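PDB 6KPB: scarecrow-like protein 3 from Arabidopsis thaliana, which probably acts as a nuclear transcription factor in plant development and binds zinc finger proteins of the IDD family such as JACKDAW. Local coordinates for residues Tyr369-Ala372 with Ala373-Asp376; Leu181-Leu184 with Gln185-Ser189; Leu60-Cys63 with Ala64-Ala68; Thr126-Val129 with Ser130-Ile133; Pro144-Lys147 with Val148-Leu152. All coordinates share one frame; numbering follows the deposited sequence.

Interaction 1 of 5, residues Tyr369-Ala372 with Ala373-Asp376; sequences YTYA and ALFD
Helix 360-381 of the GRAS domain carries this contact, a buried stretch in which Y371 meets L374 and F375 along the helix. The Y371 ring and the L374 side chain run side by side in the same direction, and the branch that touches is CD1 of L374, 3.8 Å from CD1 of Y371 and oblique to the ring. The i, i+3 spacing sets the two on neighbouring positions, and their like torsions (chi1 -70° for Y371, -76° for L374) keep them alongside. F375 comes round on the next position: its CD1 lies 4.3 Å from CB of Y371, and its amide N gives a hydrogen bond of 2.8 Å to O of Y371. L374 N bonds to O of T370 at 3.1 Å. The polar ends are satisfied elsewhere, Y371 OH by E400 and T370 OG1 by H355, R472 and S353. D376 OD2 bonds to a polar side chain of the bound peptide, a separate chain, and Y369 and A372 pack on apolar side chains of that peptide. This is a helix of the GRAS helical bundle, packed between helices 92-109 and 387-406 and strands 464-469 and 472-482, with Y369, A372 and D376 turned to the peptide.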
# COMPACT_ATOMS: atom_id res chain seq x y z
N TYR A 369 -18.45 13.72 -16.60
CA TYR A 369 -18.32 13.91 -18.04
C TYR A 369 -16.86 13.99 -18.47
O TYR A 369 -16.48 13.43 -19.51
CB TYR A 369 -19.08 15.16 -18.48
CG TYR A 369 -20.57 14.95 -18.63
CD1 TYR A 369 -21.12 14.53 -19.83
CD2 TYR A 369 -21.43 15.18 -17.56
CE1 TYR A 369 -22.48 14.35 -19.97
CE2 TYR A 369 -22.79 14.99 -17.69
CZ TYR A 369 -23.31 14.58 -18.89
OH TYR A 369 -24.67 14.39 -19.02
N THR A 370 -16.03 14.68 -17.69
CA THR A 370 -14.63 14.84 -18.06
C THR A 370 -13.90 13.51 -18.07
O THR A 370 -13.25 13.14 -19.06
CB THR A 370 -13.93 15.82 -17.11
OG1 THR A 370 -14.57 17.11 -17.19
CG2 THR A 370 -12.46 15.97 -17.48
N TYR A 371 -14.01 12.75 -16.98
CA TYR A 371 -13.27 11.50 -16.87
C TYR A 371 -13.91 10.37 -17.67
O TYR A 371 -13.22 9.39 -17.97
CB TYR A 371 -13.11 11.11 -15.41
CG TYR A 371 -12.16 12.03 -14.68
CD1 TYR A 371 -10.79 11.83 -14.73
CD2 TYR A 371 -12.63 13.12 -13.96
CE1 TYR A 371 -9.91 12.68 -14.08
CE2 TYR A 371 -11.77 13.98 -13.31
CZ TYR A 371 -10.41 13.75 -13.37
OH TYR A 371 -9.54 14.60 -12.72
N ALA A 372 -15.19 10.49 -18.02
CA ALA A 372 -15.76 9.55 -18.98
C ALA A 372 -15.06 9.67 -20.33
O ALA A 372 -14.82 8.66 -21.01
CB ALA A 372 -17.26 9.79 -19.14
N ALA A 373 -14.71 10.89 -20.72
CA ALA A 373 -13.95 11.09 -21.95
C ALA A 373 -12.53 10.54 -21.82
O ALA A 373 -12.05 9.83 -22.71
CB ALA A 373 -13.92 12.58 -22.31
N LEU A 374 -11.86 10.86 -20.71
CA LEU A 374 -10.49 10.37 -20.51
C LEU A 374 -10.45 8.85 -20.44
O LEU A 374 -9.58 8.21 -21.05
CB LEU A 374 -9.90 10.99 -19.25
CG LEU A 374 -9.46 12.45 -19.37
CD1 LEU A 374 -9.22 13.06 -18.00
CD2 LEU A 374 -8.21 12.55 -20.23
N PHE A 375 -11.39 8.24 -19.70
CA PHE A 375 -11.49 6.79 -19.69
C PHE A 375 -11.92 6.23 -21.03
O PHE A 375 -11.71 5.03 -21.29
CB PHE A 375 -12.46 6.33 -18.60
CG PHE A 375 -11.86 6.26 -17.22
CD1 PHE A 375 -11.38 7.40 -16.59
CD2 PHE A 375 -11.78 5.05 -16.56
CE1 PHE A 375 -10.83 7.33 -15.33
CE2 PHE A 375 -11.23 4.97 -15.29
CZ PHE A 375 -10.75 6.12 -14.68
N ASP A 376 -12.52 7.05 -21.90
CA ASP A 376 -12.96 6.56 -23.20
C ASP A 376 -11.78 6.37 -24.14
O ASP A 376 -11.76 5.41 -24.92
CB ASP A 376 -14.00 7.52 -23.79
CG ASP A 376 -14.92 6.84 -24.79
OD1 ASP A 376 -14.44 6.01 -25.59
OD2 ASP A 376 -16.13 7.14 -24.77

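Interaction 2 of 5, residues Leu181-Leu184 with Gln185-Ser189; sequences LALL and QAFNS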
# COMPACT_ATOMS: atom_id res chain seq x y z
N LEU A 181 14.80 18.39 -23.00
CA LEU A 181 15.73 17.74 -23.92
C LEU A 181 15.52 18.24 -25.34
O LEU A 181 16.49 18.47 -26.07
CB LEU A 181 15.57 16.22 -23.85
CG LEU A 181 16.12 15.52 -22.61
CD1 LEU A 181 15.67 14.07 -22.57
CD2 LEU A 181 17.63 15.61 -22.56
N ALA A 182 14.26 18.42 -25.75
CA ALA A 182 13.98 18.96 -27.07
C ALA A 182 14.40 20.43 -27.17
O ALA A 182 14.96 20.85 -28.18
CB ALA A 182 12.50 18.80 -27.41
N LEU A 183 14.12 21.21 -26.13
CA LEU A 183 14.49 22.63 -26.15
C LEU A 183 16.00 22.80 -26.20
O LEU A 183 16.50 23.78 -26.78
CB LEU A 183 13.91 23.35 -24.94
CG LEU A 183 14.05 24.88 -24.95
CD1 LEU A 183 13.32 25.44 -26.16
CD2 LEU A 183 13.52 25.50 -23.67
N LEU A 184 16.75 21.87 -25.61
CA LEU A 184 18.21 21.92 -25.70
C LEU A 184 18.68 21.81 -27.14
O LEU A 184 19.48 22.62 -27.62
CB LEU A 184 18.82 20.81 -24.85
CG LEU A 184 19.19 21.15 -23.40
CD1 LEU A 184 19.51 19.89 -22.62
CD2 LEU A 184 20.38 22.10 -23.38
N GLN A 185 18.17 20.81 -27.87
CA GLN A 185 18.55 20.63 -29.26
C GLN A 185 18.11 21.82 -30.11
O GLN A 185 18.84 22.26 -31.01
CB GLN A 185 17.96 19.33 -29.81
CG GLN A 185 18.11 19.16 -31.32
CD GLN A 185 19.56 19.03 -31.75
OE1 GLN A 185 20.14 17.95 -31.67
NE2 GLN A 185 20.14 20.13 -32.22
N ALA A 186 16.92 22.35 -29.84
CA ALA A 186 16.40 23.47 -30.63
C ALA A 186 17.23 24.73 -30.40
O ALA A 186 17.53 25.46 -31.36
CB ALA A 186 14.94 23.71 -30.29
N PHE A 187 17.60 25.00 -29.15
CA PHE A 187 18.50 26.11 -28.87
C PHE A 187 19.83 25.95 -29.60
O PHE A 187 20.40 26.92 -30.11
CB PHE A 187 18.74 26.24 -27.36
CG PHE A 187 17.83 27.22 -26.68
CD1 PHE A 187 17.50 28.42 -27.28
CD2 PHE A 187 17.31 26.94 -25.42
CE1 PHE A 187 16.67 29.33 -26.66
CE2 PHE A 187 16.47 27.84 -24.79
CZ PHE A 187 16.15 29.04 -25.41
N ASN A 188 20.34 24.71 -29.66
CA ASN A 188 21.61 24.47 -30.33
C ASN A 188 21.50 24.65 -31.83
O ASN A 188 22.48 25.04 -32.48
CB ASN A 188 22.12 23.07 -29.99
CG ASN A 188 23.63 22.96 -30.10
OD1 ASN A 188 24.27 23.70 -30.84
ND2 ASN A 188 24.20 22.02 -29.36
N SER A 189 20.33 24.39 -32.40
CA SER A 189 20.14 24.47 -33.84
C SER A 189 19.75 25.86 -34.33
O SER A 189 19.77 26.10 -35.54
CB SER A 189 19.08 23.47 -34.30
OG SER A 189 19.41 22.15 -33.90
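L183 and F187, one helical turn apart, lie side by side and point the same way, with the leucine's branches set against the phenylalanine ring. L183 CG is 3.8 Å from CE2 of F187, and CD2 of L183 is 3.9 Å from that same ring carbon, while CD1 stands over one face of the ring. The leucine reaches it because its CG is trans to the backbone N (chi1 -171°), which swings the branched end toward the next turn. Beneath them, F187 N gives a 2.9 Å hydrogen bond to O of L183. At the end of helix 178-189 the pattern turns polar: Q185 O takes two bonds from S189, from OG and from N, both 2.9 Å, arriving from opposite faces of the carbonyl plane. This helix is the crossover of the beta-alpha-beta unit formed with strands 166-171 and 196-203. L158 of helix 145-160 touches L183, A186 and F187, and L197 of strand 196-203 packs on L184 and F187. The chemistry is therefore divided: dispersion between leucine and ring on the buried flank, and on the exposed one a serine hydroxyl that gives a last-turn carbonyl a second donor.

Interaction 3 of 5, residues Leu60-Cys63 with Ala64-Ala68; sequences LLTC and ANHVA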
# COMPACT_ATOMS: atom_id res chain seq x y z
N LEU A 60 -24.73 6.62 -8.68
CA LEU A 60 -23.75 7.63 -8.29
C LEU A 60 -24.45 8.92 -7.85
O LEU A 60 -24.16 9.46 -6.78
CB LEU A 60 -22.78 7.91 -9.43
CG LEU A 60 -21.79 6.79 -9.75
CD1 LEU A 60 -20.97 7.11 -10.99
CD2 LEU A 60 -20.88 6.52 -8.56
N LEU A 61 -25.39 9.41 -8.66
CA LEU A 61 -26.13 10.61 -8.30
C LEU A 61 -26.99 10.37 -7.07
O LEU A 61 -27.07 11.23 -6.18
CB LEU A 61 -26.98 11.09 -9.47
CG LEU A 61 -26.31 11.95 -10.55
CD1 LEU A 61 -25.45 11.11 -11.48
CD2 LEU A 61 -27.37 12.71 -11.33
N THR A 62 -27.65 9.21 -7.00
CA THR A 62 -28.49 8.90 -5.85
C THR A 62 -27.67 8.84 -4.57
O THR A 62 -28.01 9.50 -3.57
CB THR A 62 -29.22 7.57 -6.07
OG1 THR A 62 -29.72 7.51 -7.41
CG2 THR A 62 -30.37 7.43 -5.09
N CYS A 63 -26.59 8.06 -4.57
CA CYS A 63 -25.73 7.97 -3.40
C CYS A 63 -25.23 9.34 -2.97
O CYS A 63 -25.24 9.67 -1.78
CB CYS A 63 -24.55 7.04 -3.69
SG CYS A 63 -23.30 6.99 -2.38
N ALA A 64 -24.81 10.17 -3.94
CA ALA A 64 -24.31 11.50 -3.61
C ALA A 64 -25.37 12.33 -2.90
O ALA A 64 -25.06 13.11 -1.99
CB ALA A 64 -23.84 12.21 -4.87
N ASN A 65 -26.64 12.19 -3.31
CA ASN A 65 -27.72 12.87 -2.60
C ASN A 65 -27.84 12.37 -1.17
O ASN A 65 -27.99 13.16 -0.23
CB ASN A 65 -29.03 12.70 -3.35
CG ASN A 65 -29.27 13.78 -4.39
OD1 ASN A 65 -28.83 14.92 -4.21
ND2 ASN A 65 -29.95 13.44 -5.47
N HIS A 66 -27.77 11.05 -0.98
CA HIS A 66 -27.77 10.50 0.37
C HIS A 66 -26.56 10.96 1.17
O HIS A 66 -26.65 11.14 2.38
CB HIS A 66 -27.83 8.97 0.31
CG HIS A 66 -29.12 8.44 -0.22
ND1 HIS A 66 -29.27 7.14 -0.66
CD2 HIS A 66 -30.33 9.02 -0.38
CE1 HIS A 66 -30.51 6.95 -1.07
NE2 HIS A 66 -31.18 8.08 -0.91
N VAL A 67 -25.42 11.14 0.50
CA VAL A 67 -24.25 11.70 1.17
C VAL A 67 -24.56 13.11 1.66
O VAL A 67 -24.30 13.45 2.82
CB VAL A 67 -23.03 11.70 0.22
CG1 VAL A 67 -21.84 12.38 0.88
CG2 VAL A 67 -22.68 10.29 -0.21
N ALA A 68 -25.12 13.95 0.79
CA ALA A 68 -25.46 15.31 1.17
C ALA A 68 -26.51 15.33 2.27
O ALA A 68 -26.41 16.10 3.23
CB ALA A 68 -25.93 16.10 -0.05
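C63 meets V67 one turn further along helix 49-69, with SG of C63 4.0 Å from CG2 of V67. The sulfur stands trans to its own backbone N (chi1 174°), and this carries it forward along the helix toward the valine. That same methyl, CG2 of V67, also rests on the cysteine's own carbonyl, 3.1 Å from O of C63. The backbone ties the pair as well: V67 N to O of C63 is a short hydrogen bond of 2.7 Å.

A64, next in the chain, turns its methyl back over the preceding turn, where CB lies 3.4 Å from O of L60. Its amide N bonds to that same oxygen at 3.0 Å, so L60 O is met by both the N-H and the methyl of one residue. All of this belongs to the first of the predicted leucine-repeat regions (LRI), in a bundle of helices. C63 packs on A78 and L79 of helix 72-85 and on L104 of helix 92-109, V67 on I108, and A64 on M361 and L364 of helix 360-381.

T62 and H66 form a second, more outward pair, their side chains running alongside each other. The threonine methyl CG2 comes within 4.1 Å of CE1 of H66, and O of T62 sits over one face of the imidazole, 3.7 Å above its plane and displaced toward the rim. H66 N also bonds to this oxygen. T62 OG1 turns back to O of H58, while ND1 of H66 makes a weak hydrogen bond with O of N74.

Interaction 4 of 5, residues Thr126-Val129 with Ser130-Ile133; sequences TNNV and SEEI
This is a surface contact at the start of helix 129-142, where the loop after helix 113-118 enters its first turn and N128 and V129 meet the residues three and four places on. N128 holds the N-cap position, but its side chain makes no capping bond. The amide lies alongside E131, pointing the same way: OD1 and ND2 of N128 are each 3.3 Å from CB of E131, and the amide and carboxylate planes differ by 27°. With CG of N128 trans to the backbone N (chi1 -164°), the amide is carried forward to CB and CG of E131.

The helix itself begins with E132 N bonding to O of N128 at 3.1 Å. I133 N follows with a 2.9 Å bond to O of V129. CG of E132 also leans on the first of these oxygens, 3.2 Å from O of N128, and the E132 carboxylate goes on to Q205, whose NE2 bonds to OE1. On another side of the turn, V129 and I133 face helix 206-223, where V129 touches E207 and I133 touches both V208 and Q211, while E131 packs against K391 and M395 of helix 387-406. The two apolar side chains cross at a slant, and what meets is a methyl from each: CG1 of V129 and CD1 of I133, 4.1 Å apart.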
# COMPACT_ATOMS: atom_id res chain seq x y z
N THR A 126 5.27 6.13 3.79
CA THR A 126 5.97 5.36 2.78
C THR A 126 6.42 6.26 1.64
O THR A 126 5.94 7.39 1.48
CB THR A 126 5.09 4.23 2.22
OG1 THR A 126 5.76 3.57 1.14
CG2 THR A 126 3.76 4.79 1.72
N ASN A 127 7.36 5.75 0.85
CA ASN A 127 7.84 6.39 -0.37
C ASN A 127 7.66 5.41 -1.52
O ASN A 127 8.15 4.28 -1.47
CB ASN A 127 9.30 6.82 -0.24
N ASN A 128 6.94 5.85 -2.55
CA ASN A 128 6.64 5.04 -3.74
C ASN A 128 7.10 5.78 -4.99
O ASN A 128 6.37 5.91 -5.97
CB ASN A 128 5.15 4.72 -3.81
CG ASN A 128 4.85 3.59 -4.78
OD1 ASN A 128 5.71 2.76 -5.06
ND2 ASN A 128 3.62 3.55 -5.28
N VAL A 129 8.35 6.25 -4.96
CA VAL A 129 8.84 7.14 -6.01
C VAL A 129 8.93 6.42 -7.35
O VAL A 129 8.51 6.94 -8.38
CB VAL A 129 10.20 7.74 -5.60
CG1 VAL A 129 10.61 8.83 -6.58
CG2 VAL A 129 10.14 8.27 -4.18
N SER A 130 9.47 5.19 -7.35
CA SER A 130 9.68 4.48 -8.60
C SER A 130 8.37 4.24 -9.33
O SER A 130 8.29 4.40 -10.56
CB SER A 130 10.40 3.16 -8.35
OG SER A 130 9.47 2.11 -8.12
N GLU A 131 7.32 3.86 -8.60
CA GLU A 131 6.01 3.66 -9.23
C GLU A 131 5.44 4.98 -9.74
O GLU A 131 4.81 5.02 -10.81
CB GLU A 131 5.05 2.99 -8.25
CG GLU A 131 5.06 1.47 -8.32
CD GLU A 131 4.49 0.95 -9.62
OE1 GLU A 131 3.28 1.11 -9.85
OE2 GLU A 131 5.27 0.38 -10.42
N GLU A 132 5.63 6.06 -8.99
CA GLU A 132 5.10 7.35 -9.41
C GLU A 132 5.80 7.86 -10.66
O GLU A 132 5.16 8.44 -11.54
CB GLU A 132 5.22 8.36 -8.26
CG GLU A 132 4.25 8.09 -7.11
CD GLU A 132 4.54 8.93 -5.88
OE1 GLU A 132 5.64 9.52 -5.81
OE2 GLU A 132 3.67 9.00 -4.99
N ILE A 133 7.11 7.66 -10.76
CA ILE A 133 7.82 7.98 -12.00
C ILE A 133 7.27 7.15 -13.14
O ILE A 133 7.08 7.64 -14.26
CB ILE A 133 9.33 7.77 -11.83
CG1 ILE A 133 9.91 8.75 -10.80
CG2 ILE A 133 10.05 7.93 -13.16
CD1 ILE A 133 11.40 8.59 -10.59

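Interaction 5 of 5, residues Pro144-Lys147 with Val148-Leu152; sequences PILK and VSYLL
One face of the Y150 ring is covered by L146, whose backbone and side chain both lie on it. O of L146 stands 3.0 Å above the ring plane, displaced toward the rim near CG. Further out, CB of L146 makes a CH-pi contact, 4.3 Å from the centroid of the Y150 ring and 25° off its normal. At the phenol end both leucine methyls close on the hydroxyl: CD1 and CD2 of L146 are each 3.8 Å from OH of Y150. The two side chains thus run together in one direction, leucine along the length of the tyrosine. Y150 has CG anti to the carbonyl carbon (chi1 -66°), and this lays the ring back over the preceding turn. The oxygen lying over the ring is also the one the tyrosine amide bonds to, Y150 N to O of L146 at 2.7 Å.

The turn before it begins at P144, the N-cap residue of helix 145-160, whose O takes the N-H of V148 at 3.1 Å. V148 adds its CG2 to the same carbonyl, 3.3 Å from O of P144. S149 sends its hydroxyl away to T349 on strand 345-351. Around the helix, F140 of helix 129-142 packs on L146, K147 and Y150, helix 438-448 meets P144, K147, V148 and L151, and I467 of strand 464-469 packs on I145 and V148.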
# COMPACT_ATOMS: atom_id res chain seq x y z
N PRO A 144 -1.35 12.14 -25.67
CA PRO A 144 -0.59 13.21 -26.34
C PRO A 144 -0.62 14.55 -25.63
O PRO A 144 -0.16 15.54 -26.21
CB PRO A 144 -1.30 13.31 -27.69
CG PRO A 144 -2.73 13.03 -27.35
CD PRO A 144 -2.71 12.02 -26.22
N ILE A 145 -1.15 14.61 -24.40
CA ILE A 145 -1.35 15.89 -23.72
C ILE A 145 -0.01 16.59 -23.51
O ILE A 145 0.17 17.75 -23.88
CB ILE A 145 -2.08 15.68 -22.39
CG1 ILE A 145 -3.40 14.92 -22.61
CG2 ILE A 145 -2.31 17.01 -21.70
CD1 ILE A 145 -4.35 15.59 -23.57
N LEU A 146 0.94 15.89 -22.89
CA LEU A 146 2.20 16.52 -22.52
C LEU A 146 3.06 16.83 -23.74
O LEU A 146 3.74 17.86 -23.78
CB LEU A 146 2.96 15.64 -21.53
CG LEU A 146 2.39 15.61 -20.12
CD1 LEU A 146 3.17 14.66 -19.23
CD2 LEU A 146 2.40 17.02 -19.53
N LYS A 147 3.04 15.95 -24.75
CA LYS A 147 3.82 16.21 -25.96
C LYS A 147 3.35 17.48 -26.66
O LYS A 147 4.16 18.28 -27.13
CB LYS A 147 3.72 15.01 -26.91
CG LYS A 147 4.41 13.75 -26.42
CD LYS A 147 4.01 12.56 -27.29
CE LYS A 147 4.58 11.25 -26.76
NZ LYS A 147 5.93 10.96 -27.31
N VAL A 148 2.03 17.69 -26.73
CA VAL A 148 1.50 18.91 -27.32
C VAL A 148 1.86 20.12 -26.47
O VAL A 148 2.32 21.15 -26.98
CB VAL A 148 -0.03 18.80 -27.52
CG1 VAL A 148 -0.61 20.15 -27.89
CG2 VAL A 148 -0.35 17.76 -28.58
N SER A 149 1.67 20.00 -25.15
CA SER A 149 2.04 21.08 -24.24
C SER A 149 3.52 21.43 -24.37
O SER A 149 3.88 22.60 -24.54
CB SER A 149 1.70 20.68 -22.80
OG SER A 149 2.11 21.68 -21.88
N TYR A 150 4.39 20.42 -24.31
CA TYR A 150 5.82 20.66 -24.41
C TYR A 150 6.18 21.34 -25.73
O TYR A 150 6.97 22.29 -25.76
CB TYR A 150 6.60 19.36 -24.26
CG TYR A 150 6.49 18.73 -22.88
CD1 TYR A 150 6.08 19.48 -21.78
CD2 TYR A 150 6.80 17.39 -22.68
CE1 TYR A 150 5.99 18.91 -20.53
CE2 TYR A 150 6.70 16.82 -21.43
CZ TYR A 150 6.30 17.58 -20.36
OH TYR A 150 6.21 17.00 -19.11
N LEU A 151 5.60 20.86 -26.84
CA LEU A 151 5.89 21.45 -28.14
C LEU A 151 5.48 22.92 -28.18
O LEU A 151 6.24 23.78 -28.62
CB LEU A 151 5.19 20.65 -29.24
CG LEU A 151 5.58 20.84 -30.71
CD1 LEU A 151 5.11 19.64 -31.52
CD2 LEU A 151 5.01 22.12 -31.31
N LEU A 152 4.26 23.21 -27.73
CA LEU A 152 3.75 24.58 -27.80
C LEU A 152 4.53 25.52 -26.88
O LEU A 152 4.85 26.65 -27.27
CB LEU A 152 2.26 24.61 -27.46
CG LEU A 152 1.32 24.00 -28.51
CD1 LEU A 152 -0.10 23.90 -27.99
CD2 LEU A 152 1.37 24.83 -29.79

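In the fold
Along the chain the order is interaction 3, 4, 5, 2 and then 1, each a local contact at a different place in one GRAS domain. Interactions 3 and 1 lie on helices 49-69 and 360-381, which touch each other; their centres are about 20 Å apart, and helix 92-109 packs on both. Interactions 5 and 2, with centres about 16 Å apart, lie on helices 145-160 and 178-189. Interaction 4 starts helix 129-142, which leads directly into the helix of interaction 5. Interactions 2 and 3, about 52 Å apart between centres, lie on opposite sides of the chain's centre. The helical-bundle end thus carries interactions 1 and 3, with interaction 1 meeting the bound peptide, while interactions 2 and 5 lie beside the mixed sheet.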